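Local coordinates for capsular polysaccharide biosynthesis protein (Burkholderia pseudomallei, PDB 4BQN), which binds coenzyme A and probably acts as an acetyltransferase in the biosynthesis of capsular polysaccharide, at residues Gly12-Asn24 against Asn200-Ala212. The protein carries 1 engineered substitution. Sequence-based numbering, arbitrary orientation.
Sequences GSCQAPALAKMLN and NHPTAALMREIAA. With COA (coenzyme A), chain C.
M207 and M22 interlock as knobs into holes where helix 15-24, which follows strand 6-11 of the four-stranded parallel sheet, crosses helix 204-212 at -74°, their axes 9.4 Å apart at the closest. Bent at both chi2 and chi3, the side chain of M207 sits among Q15, A18, L19 and M22, its methyl on the backbone of A18 and L19, while M22 CE meets its CB; CE of M207 lies 3.5 Å from the backbone N of L19. In the conformer described, M22 is the reciprocal knob. Its CG is anti to the backbone N (chi1 -170°), and the chain then folds back so that SD and CE both meet CG of R208 while CG rests 3.7 Å from CB of A211. A211 also takes contacts from both leucines: L19 CD1 reaches its CA and CB, and L23 CD2, one turn on, its CB and carbonyl O.

At the other end the contact becomes the coenzyme A pocket. Q15, extended beyond CG, donates from NE2 to the carbonyl O of N200 (2.8 Å, 161° at the hydrogen); the acceptor lies in the amide plane of Q15, whereas NE2 stands above the carbonyl plane of N200. M98 O also accepts from NE2 and Q66 NE2 donates to OE1, so the carboxamide is held at both ends. S13 OG caps Q15 N, and N200 OD1 bonds to Y120 OH. C14 is in disulfide linkage with the cofactor, SG to S1P 2.0 Å, and the same SG lies obliquely by the imidazole of H201, 3.5 Å from NE2.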
ATOM      1  N   GLY A  12       2.953  -3.035 -11.980  1.00 11.04           N
ATOM      2  CA  GLY A  12       2.024  -2.319 -11.119  1.00 11.89           C
ATOM      3  C   GLY A  12       2.795  -1.385 -10.238  1.00 11.14           C
ATOM      4  O   GLY A  12       3.772  -0.770 -10.682  1.00 12.24           O
ATOM      5  N   SER A  13       2.343  -1.247  -8.997  1.00 11.43           N
ATOM      6  CA  SER A  13       3.011  -0.417  -8.007  1.00 12.18           C
ATOM      7  C   SER A  13       4.277  -1.113  -7.500  1.00 10.85           C
ATOM      8  O   SER A  13       4.684  -2.165  -8.031  1.00 10.92           O
ATOM      9  CB  SER A  13       2.059  -0.210  -6.827  1.00 12.63           C
ATOM     10  OG  SER A  13       1.926  -1.417  -6.078  1.00 10.58           O
ATOM     11  N   CYS A  14       4.874  -0.568  -6.441  1.00 11.79           N
ATOM     12  CA  CYS A  14       5.983  -1.248  -5.775  1.00 11.50           C
ATOM     13  C   CYS A  14       5.625  -2.680  -5.322  1.00 10.23           C
ATOM     14  O   CYS A  14       6.504  -3.497  -5.074  1.00 11.65           O
ATOM     15  CB  CYS A  14       6.492  -0.404  -4.598  1.00 15.56           C
ATOM     16  SG  CYS A  14       5.529  -0.460  -3.119  1.00 24.54           S
ATOM     17  N   GLN A  15       4.329  -2.983  -5.216  1.00  9.55           N
ATOM     18  CA  GLN A  15       3.881  -4.318  -4.831  1.00  9.52           C
ATOM     19  C   GLN A  15       4.135  -5.344  -5.920  1.00  8.92           C
ATOM     20  O   GLN A  15       4.214  -6.544  -5.613  1.00 11.05           O
ATOM     21  CB  GLN A  15       2.389  -4.291  -4.484  1.00 10.15           C
ATOM     22  CG  GLN A  15       2.109  -3.396  -3.274  1.00 10.16           C
ATOM     23  CD  GLN A  15       0.644  -3.056  -3.087  1.00  9.17           C
ATOM     24  OE1 GLN A  15      -0.252  -3.635  -3.729  1.00 10.12           O
ATOM     25  NE2 GLN A  15       0.384  -2.116  -2.180  1.00 10.91           N
ATOM     26  N   ALA A  16       4.271  -4.886  -7.173  1.00  9.91           N
ATOM     27  CA  ALA A  16       4.454  -5.799  -8.294  1.00  9.79           C
ATOM     28  C   ALA A  16       5.806  -6.537  -8.256  1.00 10.83           C
ATOM     29  O   ALA A  16       5.814  -7.766  -8.284  1.00 11.22           O
ATOM     30  CB  ALA A  16       4.157  -5.108  -9.618  1.00 11.09           C
ATOM     31  N   PRO A  17       6.946  -5.821  -8.132  1.00 10.88           N
ATOM     32  CA  PRO A  17       8.205  -6.551  -7.994  0.70 12.39           C
ATOM     33  C   PRO A  17       8.209  -7.440  -6.738  1.00 10.70           C
ATOM     34  O   PRO A  17       8.784  -8.534  -6.758  1.00 12.39           O
ATOM     35  CB  PRO A  17       9.246  -5.419  -7.923  0.70 14.73           C
ATOM     36  CG  PRO A  17       8.612  -4.314  -8.733  0.70 11.78           C
ATOM     37  CD  PRO A  17       7.169  -4.375  -8.336  0.70 10.96           C
ATOM     38  N   ALA A  18       7.557  -6.980  -5.666  1.00 11.39           N
ATOM     39  CA  ALA A  18       7.482  -7.767  -4.428  1.00 11.97           C
ATOM     40  C   ALA A  18       6.711  -9.061  -4.653  1.00 10.46           C
ATOM     41  O   ALA A  18       7.139 -10.127  -4.189  1.00 12.30           O
ATOM     42  CB  ALA A  18       6.842  -6.959  -3.308  1.00 13.62           C
ATOM     43  N   LEU A  19       5.619  -8.984  -5.412  1.00 10.81           N
ATOM     44  CA  LEU A  19       4.831 -10.166  -5.753  1.00 10.32           C
ATOM     45  C   LEU A  19       5.634 -11.145  -6.616  1.00 10.39           C
ATOM     46  O   LEU A  19       5.587 -12.346  -6.372  1.00 12.09           O
ATOM     47  CB  LEU A  19       3.543  -9.719  -6.464  1.00 10.71           C
ATOM     48  CG  LEU A  19       2.633 -10.839  -6.960  1.00 10.56           C
ATOM     49  CD1 LEU A  19       2.224 -11.791  -5.853  1.00 14.53           C
ATOM     50  CD2 LEU A  19       1.403 -10.206  -7.602  1.00 13.09           C
ATOM     51  N   ALA A  20       6.362 -10.642  -7.611  1.00 11.16           N
ATOM     52  CA  ALA A  20       7.215 -11.504  -8.429  1.00 12.43           C
ATOM     53  C   ALA A  20       8.258 -12.231  -7.566  1.00 12.89           C
ATOM     54  O   ALA A  20       8.506 -13.424  -7.753  1.00 14.18           O
ATOM     55  CB  ALA A  20       7.895 -10.692  -9.516  1.00 13.19           C
ATOM     56  N   LYS A  21       8.869 -11.508  -6.626  1.00 12.70           N
ATOM     57  CA  LYS A  21       9.862 -12.099  -5.735  0.60 13.26           C
ATOM     58  C   LYS A  21       9.219 -13.232  -4.922  1.00 13.84           C
ATOM     59  O   LYS A  21       9.800 -14.313  -4.757  1.00 14.32           O
ATOM     60  CB  LYS A  21      10.453 -11.019  -4.822  0.60 16.35           C
ATOM     61  CG  LYS A  21      11.678 -11.439  -4.024  0.60 16.96           C
ATOM     62  CD  LYS A  21      12.951 -11.462  -4.865  0.60 22.49           C
ATOM     63  CE  LYS A  21      13.537 -10.072  -5.061  0.60 20.95           C
ATOM     64  NZ  LYS A  21      14.761 -10.129  -5.908  0.60 22.24           N
ATOM     65  N   MET A  22       8.014 -12.983  -4.416  1.00 12.24           N
ATOM     66  CA  MET A  22       7.340 -13.983  -3.607  0.75 12.18           C
ATOM     67  C   MET A  22       6.983 -15.210  -4.443  1.00 12.54           C
ATOM     68  O   MET A  22       7.269 -16.329  -4.034  1.00 13.74           O
ATOM     69  CB  MET A  22       6.097 -13.366  -2.952  0.75 11.65           C
ATOM     70  CG  MET A  22       5.438 -14.242  -1.899  0.75 13.12           C
ATOM     71  SD  MET A  22       6.523 -14.628  -0.522  0.75 13.73           S
ATOM     72  CE  MET A  22       6.458 -13.106   0.425  0.75 14.13           C
ATOM     73  N   LEU A  23       6.376 -14.999  -5.611  1.00 12.73           N
ATOM     74  CA  LEU A  23       6.030 -16.120  -6.497  1.00 13.07           C
ATOM     75  C   LEU A  23       7.239 -16.963  -6.889  1.00 12.52           C
ATOM     76  O   LEU A  23       7.179 -18.202  -6.851  1.00 14.28           O
ATOM     77  CB  LEU A  23       5.307 -15.632  -7.747  1.00 13.56           C
ATOM     78  CG  LEU A  23       3.860 -15.172  -7.505  1.00 12.09           C
ATOM     79  CD1 LEU A  23       3.383 -14.369  -8.710  1.00 12.93           C
ATOM     80  CD2 LEU A  23       2.928 -16.354  -7.215  1.00 14.84           C
ATOM     81  N   ASN A  24       8.349 -16.300  -7.212  1.00 14.20           N
ATOM     82  CA  ASN A  24       9.568 -17.004  -7.609  1.00 14.90           C
ATOM     83  C   ASN A  24      10.126 -17.875  -6.489  1.00 15.78           C
ATOM     84  O   ASN A  24      10.871 -18.809  -6.754  1.00 17.36           O
ATOM     85  CB  ASN A  24      10.632 -16.002  -8.057  1.00 16.06           C
ATOM     86  CG  ASN A  24      10.360 -15.435  -9.437  1.00 16.20           C
ATOM     87  OD1 ASN A  24       9.458 -15.880 -10.155  1.00 17.64           O
ATOM     88  ND2 ASN A  24      11.163 -14.450  -9.827  1.00 21.31           N
ATOM     89  N   ASN A 200       0.326   1.215   2.130  1.00  9.37           N
ATOM     90  CA  ASN A 200       0.467   0.535   0.830  1.00  9.38           C
ATOM     91  C   ASN A 200       1.684  -0.391   0.748  1.00  8.74           C
ATOM     92  O   ASN A 200       2.101  -0.800  -0.340  1.00 10.00           O
ATOM     93  CB  ASN A 200       0.409   1.559  -0.318  1.00  9.80           C
ATOM     94  CG  ASN A 200       1.436   2.659  -0.144  1.00 11.12           C
ATOM     95  OD1 ASN A 200       2.471   2.426   0.470  1.00 11.83           O
ATOM     96  ND2 ASN A 200       1.137   3.858  -0.637  1.00 14.35           N
ATOM     97  N   HIS A 201       2.207  -0.775   1.912  1.00  9.75           N
ATOM     98  CA  HIS A 201       3.275  -1.770   1.980  1.00  9.45           C
ATOM     99  C   HIS A 201       2.855  -2.977   2.813  1.00  9.08           C
ATOM    100  O   HIS A 201       3.050  -3.003   4.029  1.00  9.82           O
ATOM    101  CB  HIS A 201       4.561  -1.181   2.573  1.00 10.37           C
ATOM    102  CG  HIS A 201       5.290  -0.242   1.660  1.00  9.19           C
ATOM    103  ND1 HIS A 201       6.444   0.396   2.055  1.00 12.00           N
ATOM    104  CD2 HIS A 201       5.035   0.188   0.398  1.00 11.83           C
ATOM    105  CE1 HIS A 201       6.887   1.154   1.069  1.00 11.80           C
ATOM    106  NE2 HIS A 201       6.057   1.042   0.048  1.00 12.89           N
ATOM    107  N   PRO A 202       2.269  -3.988   2.160  1.00  9.25           N
ATOM    108  CA  PRO A 202       1.957  -5.264   2.824  1.00  9.56           C
ATOM    109  C   PRO A 202       3.167  -5.887   3.498  1.00  9.45           C
ATOM    110  O   PRO A 202       4.290  -5.801   2.980  1.00 10.52           O
ATOM    111  CB  PRO A 202       1.483  -6.145   1.658  1.00 11.09           C
ATOM    112  CG  PRO A 202       0.889  -5.159   0.703  1.00 10.64           C
ATOM    113  CD  PRO A 202       1.759  -3.937   0.778  1.00 10.51           C
ATOM    114  N   THR A 203       2.929  -6.524   4.634  1.00  9.63           N
ATOM    115  CA  THR A 203       3.941  -7.335   5.288  1.00 10.90           C
ATOM    116  C   THR A 203       4.059  -8.680   4.564  1.00 10.66           C
ATOM    117  O   THR A 203       3.230  -9.043   3.723  1.00 11.45           O
ATOM    118  CB  THR A 203       3.570  -7.629   6.747  1.00 11.51           C
ATOM    119  OG1 THR A 203       2.365  -8.406   6.764  1.00 11.14           O
ATOM    120  CG2 THR A 203       3.364  -6.328   7.557  1.00 12.50           C
ATOM    121  N   ALA A 204       5.080  -9.448   4.929  1.00 11.63           N
ATOM    122  CA  ALA A 204       5.282 -10.789   4.382  1.00 11.65           C
ATOM    123  C   ALA A 204       4.031 -11.654   4.373  1.00 10.80           C
ATOM    124  O   ALA A 204       3.753 -12.334   3.381  1.00 12.69           O
ATOM    125  CB  ALA A 204       6.376 -11.512   5.144  1.00 12.91           C
ATOM    126  N   ALA A 205       3.305 -11.664   5.489  1.00 12.32           N
ATOM    127  CA  ALA A 205       2.130 -12.538   5.600  1.00 12.25           C
ATOM    128  C   ALA A 205       1.112 -12.191   4.513  1.00 11.41           C
ATOM    129  O   ALA A 205       0.525 -13.076   3.877  1.00 11.76           O
ATOM    130  CB  ALA A 205       1.505 -12.399   6.978  1.00 14.92           C
ATOM    131  N   LEU A 206       0.889 -10.902   4.291  1.00 10.57           N
ATOM    132  CA  LEU A 206      -0.055 -10.485   3.259  1.00 10.20           C
ATOM    133  C   LEU A 206       0.481 -10.736   1.837  1.00 10.32           C
ATOM    134  O   LEU A 206      -0.283 -11.148   0.955  1.00 10.98           O
ATOM    135  CB  LEU A 206      -0.510  -9.038   3.451  1.00 10.51           C
ATOM    136  CG  LEU A 206      -1.633  -8.596   2.499  1.00 10.57           C
ATOM    137  CD1 LEU A 206      -2.851  -9.509   2.608  1.00 12.63           C
ATOM    138  CD2 LEU A 206      -1.999  -7.151   2.770  1.00 12.50           C
ATOM    139  N   MET A 207       1.779 -10.510   1.616  1.00 10.31           N
ATOM    140  CA  MET A 207       2.368 -10.829   0.324  1.00 10.81           C
ATOM    141  C   MET A 207       2.250 -12.318   0.011  1.00 11.11           C
ATOM    142  O   MET A 207       1.984 -12.679  -1.140  1.00 11.67           O
ATOM    143  CB  MET A 207       3.838 -10.386   0.269  1.00 12.18           C
ATOM    144  CG  MET A 207       4.031  -8.867   0.222  1.00 11.97           C
ATOM    145  SD  MET A 207       3.116  -7.993  -1.066  1.00 12.45           S
ATOM    146  CE  MET A 207       3.671  -8.871  -2.532  1.00 15.57           C
ATOM    147  N   ARG A 208       2.471 -13.181   1.006  1.00 10.96           N
ATOM    148  CA  ARG A 208       2.281 -14.619   0.789  1.00 12.37           C
ATOM    149  C   ARG A 208       0.836 -14.905   0.410  1.00 11.04           C
ATOM    150  O   ARG A 208       0.566 -15.712  -0.484  1.00 12.04           O
ATOM    151  CB  ARG A 208       2.667 -15.428   2.012  1.00 11.71           C
ATOM    152  CG  ARG A 208       4.163 -15.443   2.276  1.00 13.67           C
ATOM    153  CD  ARG A 208       4.512 -16.495   3.312  1.00 13.78           C
ATOM    154  NE  ARG A 208       3.902 -16.263   4.618  1.00 13.59           N
ATOM    155  CZ  ARG A 208       4.473 -15.588   5.619  1.00 14.76           C
ATOM    156  NH1 ARG A 208       5.660 -14.998   5.458  1.00 15.92           N
ATOM    157  NH2 ARG A 208       3.837 -15.467   6.780  1.00 15.81           N
ATOM    158  N   GLU A 209      -0.103 -14.262   1.102  1.00 10.78           N
ATOM    159  CA  GLU A 209      -1.513 -14.538   0.846  1.00 11.69           C
ATOM    160  C   GLU A 209      -1.911 -14.162  -0.584  1.00 10.74           C
ATOM    161  O   GLU A 209      -2.559 -14.955  -1.281  1.00 11.51           O
ATOM    162  CB  GLU A 209      -2.429 -13.844   1.867  1.00 11.48           C
ATOM    163  CG  GLU A 209      -3.805 -14.487   1.934  1.00 11.43           C
ATOM    164  CD  GLU A 209      -3.767 -15.914   2.468  1.00 12.80           C
ATOM    165  OE1 GLU A 209      -2.912 -16.228   3.333  1.00 13.58           O
ATOM    166  OE2 GLU A 209      -4.585 -16.743   2.017  1.00 14.86           O
ATOM    167  N   ILE A 210      -1.526 -12.967  -1.038  1.00 10.64           N
ATOM    168  CA  ILE A 210      -1.886 -12.550  -2.400  1.00 11.47           C
ATOM    169  C   ILE A 210      -1.183 -13.419  -3.447  1.00 11.18           C
ATOM    170  O   ILE A 210      -1.793 -13.782  -4.456  1.00 11.66           O
ATOM    171  CB  ILE A 210      -1.678 -11.025  -2.641  1.00 12.55           C
ATOM    172  CG1 ILE A 210      -2.307 -10.562  -3.950  1.00 16.35           C
ATOM    173  CG2 ILE A 210      -0.217 -10.638  -2.603  1.00 13.55           C
ATOM    174  CD1 ILE A 210      -3.804 -10.631  -3.943  1.00 19.37           C
ATOM    175  N   ALA A 211       0.079 -13.780  -3.201  1.00 10.62           N
ATOM    176  CA  ALA A 211       0.792 -14.688  -4.108  1.00 10.59           C
ATOM    177  C   ALA A 211       0.059 -16.040  -4.190  1.00 11.16           C
ATOM    178  O   ALA A 211      -0.075 -16.613  -5.272  1.00 11.88           O
ATOM    179  CB  ALA A 211       2.226 -14.880  -3.653  1.00 11.76           C
ATOM    180  N   ALA A 212      -0.416 -16.548  -3.054  1.00 11.71           N
ATOM    181  CA  ALA A 212      -1.210 -17.776  -3.051  1.00 11.23           C
ATOM    182  C   ALA A 212      -2.461 -17.635  -3.922  1.00 11.51           C
ATOM    183  O   ALA A 212      -2.781 -18.550  -4.700  1.00 12.93           O
ATOM    184  CB  ALA A 212      -1.576 -18.169  -1.629  1.00 12.27           C
TER
HETATM  185  N1A COA C 320      -8.115   3.593  -0.071  0.88 11.01           N
HETATM  186  C2A COA C 320      -7.795   4.911  -0.106  0.88 11.40           C
HETATM  187  N3A COA C 320      -6.974   5.432  -1.035  0.88 11.17           N
HETATM  188  C4A COA C 320      -6.469   4.631  -2.000  0.88 11.15           C
HETATM  189  C5A COA C 320      -6.782   3.208  -2.026  0.88 10.57           C
HETATM  190  C6A COA C 320      -7.662   2.705  -0.979  0.88 10.19           C
HETATM  191  N6A COA C 320      -7.985   1.396  -0.939  0.88 11.13           N
HETATM  192  N7A COA C 320      -6.144   2.650  -3.081  0.88 12.43           N
HETATM  193  C8A COA C 320      -5.477   3.656  -3.699  0.88 11.16           C
HETATM  194  N9A COA C 320      -5.653   4.822  -3.036  0.88 11.19           N
HETATM  195  C1B COA C 320      -5.152   6.155  -3.391  0.88 12.15           C
HETATM  196  C2B COA C 320      -3.781   6.189  -4.044  0.88 13.86           C
HETATM  197  O2B COA C 320      -2.755   6.226  -3.051  0.88 13.58           O
HETATM  198  C3B COA C 320      -3.903   7.479  -4.839  0.88 13.79           C
HETATM  199  O3B COA C 320      -3.751   8.563  -3.903  0.88 14.72           O
HETATM  200  P3B COA C 320      -3.535  10.086  -4.374  0.44 16.82           P
HETATM  201  O7A COA C 320      -3.252  10.809  -3.081  0.44 21.14           O
HETATM  202  O8A COA C 320      -2.346  10.028  -5.296  0.44 16.50           O
HETATM  203  O9A COA C 320      -4.815  10.508  -5.055  0.44 17.89           O
HETATM  204  C4B COA C 320      -5.354   7.456  -5.319  0.88 12.45           C
HETATM  205  O4B COA C 320      -6.057   6.623  -4.395  0.88 12.21           O
HETATM  206  C5B COA C 320      -5.536   6.926  -6.741  0.88 13.86           C
HETATM  207  O5B COA C 320      -4.944   5.633  -6.789  0.88 13.60           O
HETATM  208  P1A COA C 320      -5.667   4.397  -7.473  0.88 14.06           P
HETATM  209  O1A COA C 320      -4.810   3.201  -7.180  0.88 13.79           O
HETATM  210  O2A COA C 320      -7.110   4.330  -7.071  0.88 14.79           O
HETATM  211  O3A COA C 320      -5.678   4.692  -9.044  0.88 15.21           O
HETATM  212  P2A COA C 320      -4.556   4.987 -10.163  0.88 14.17           P
HETATM  213  O4A COA C 320      -4.769   6.400 -10.645  0.88 17.02           O
HETATM  214  O5A COA C 320      -4.694   3.875 -11.165  0.88 15.04           O
HETATM  215  O6A COA C 320      -3.142   4.915  -9.437  0.88 13.66           O
HETATM  216  CBP COA C 320      -1.174   4.101  -8.332  0.88 15.21           C
HETATM  217  CCP COA C 320      -2.383   3.716  -9.183  0.88 15.05           C
HETATM  218  CDP COA C 320      -0.333   2.869  -8.023  0.88 18.35           C
HETATM  219  CEP COA C 320      -0.303   5.036  -9.154  0.88 19.76           C
HETATM  220  CAP COA C 320      -1.700   4.779  -7.040  0.88 13.61           C
HETATM  221  OAP COA C 320      -2.339   3.809  -6.208  0.88 12.62           O
HETATM  222  C9P COA C 320      -0.704   5.552  -6.188  0.88 19.90           C
HETATM  223  O9P COA C 320      -0.431   6.714  -6.457  0.88 22.45           O
HETATM  224  N8P COA C 320      -0.189   4.950  -5.110  0.88 18.41           N
HETATM  225  C7P COA C 320       0.720   5.633  -4.199  0.88 22.56           C
HETATM  226  C6P COA C 320       2.135   5.813  -4.718  0.88 26.53           C
HETATM  227  C5P COA C 320       2.725   4.451  -4.962  0.88 32.56           C
HETATM  228  O5P COA C 320       2.623   3.900  -6.047  0.88 26.92           O
HETATM  229  N4P COA C 320       3.346   3.914  -3.928  0.88 38.10           N
HETATM  230  C3P COA C 320       3.955   2.616  -4.006  0.88 35.62           C
HETATM  231  C2P COA C 320       3.370   1.717  -2.941  0.88 27.88           C
HETATM  232  S1P COA C 320       3.657   0.060  -3.422  0.88 26.50           S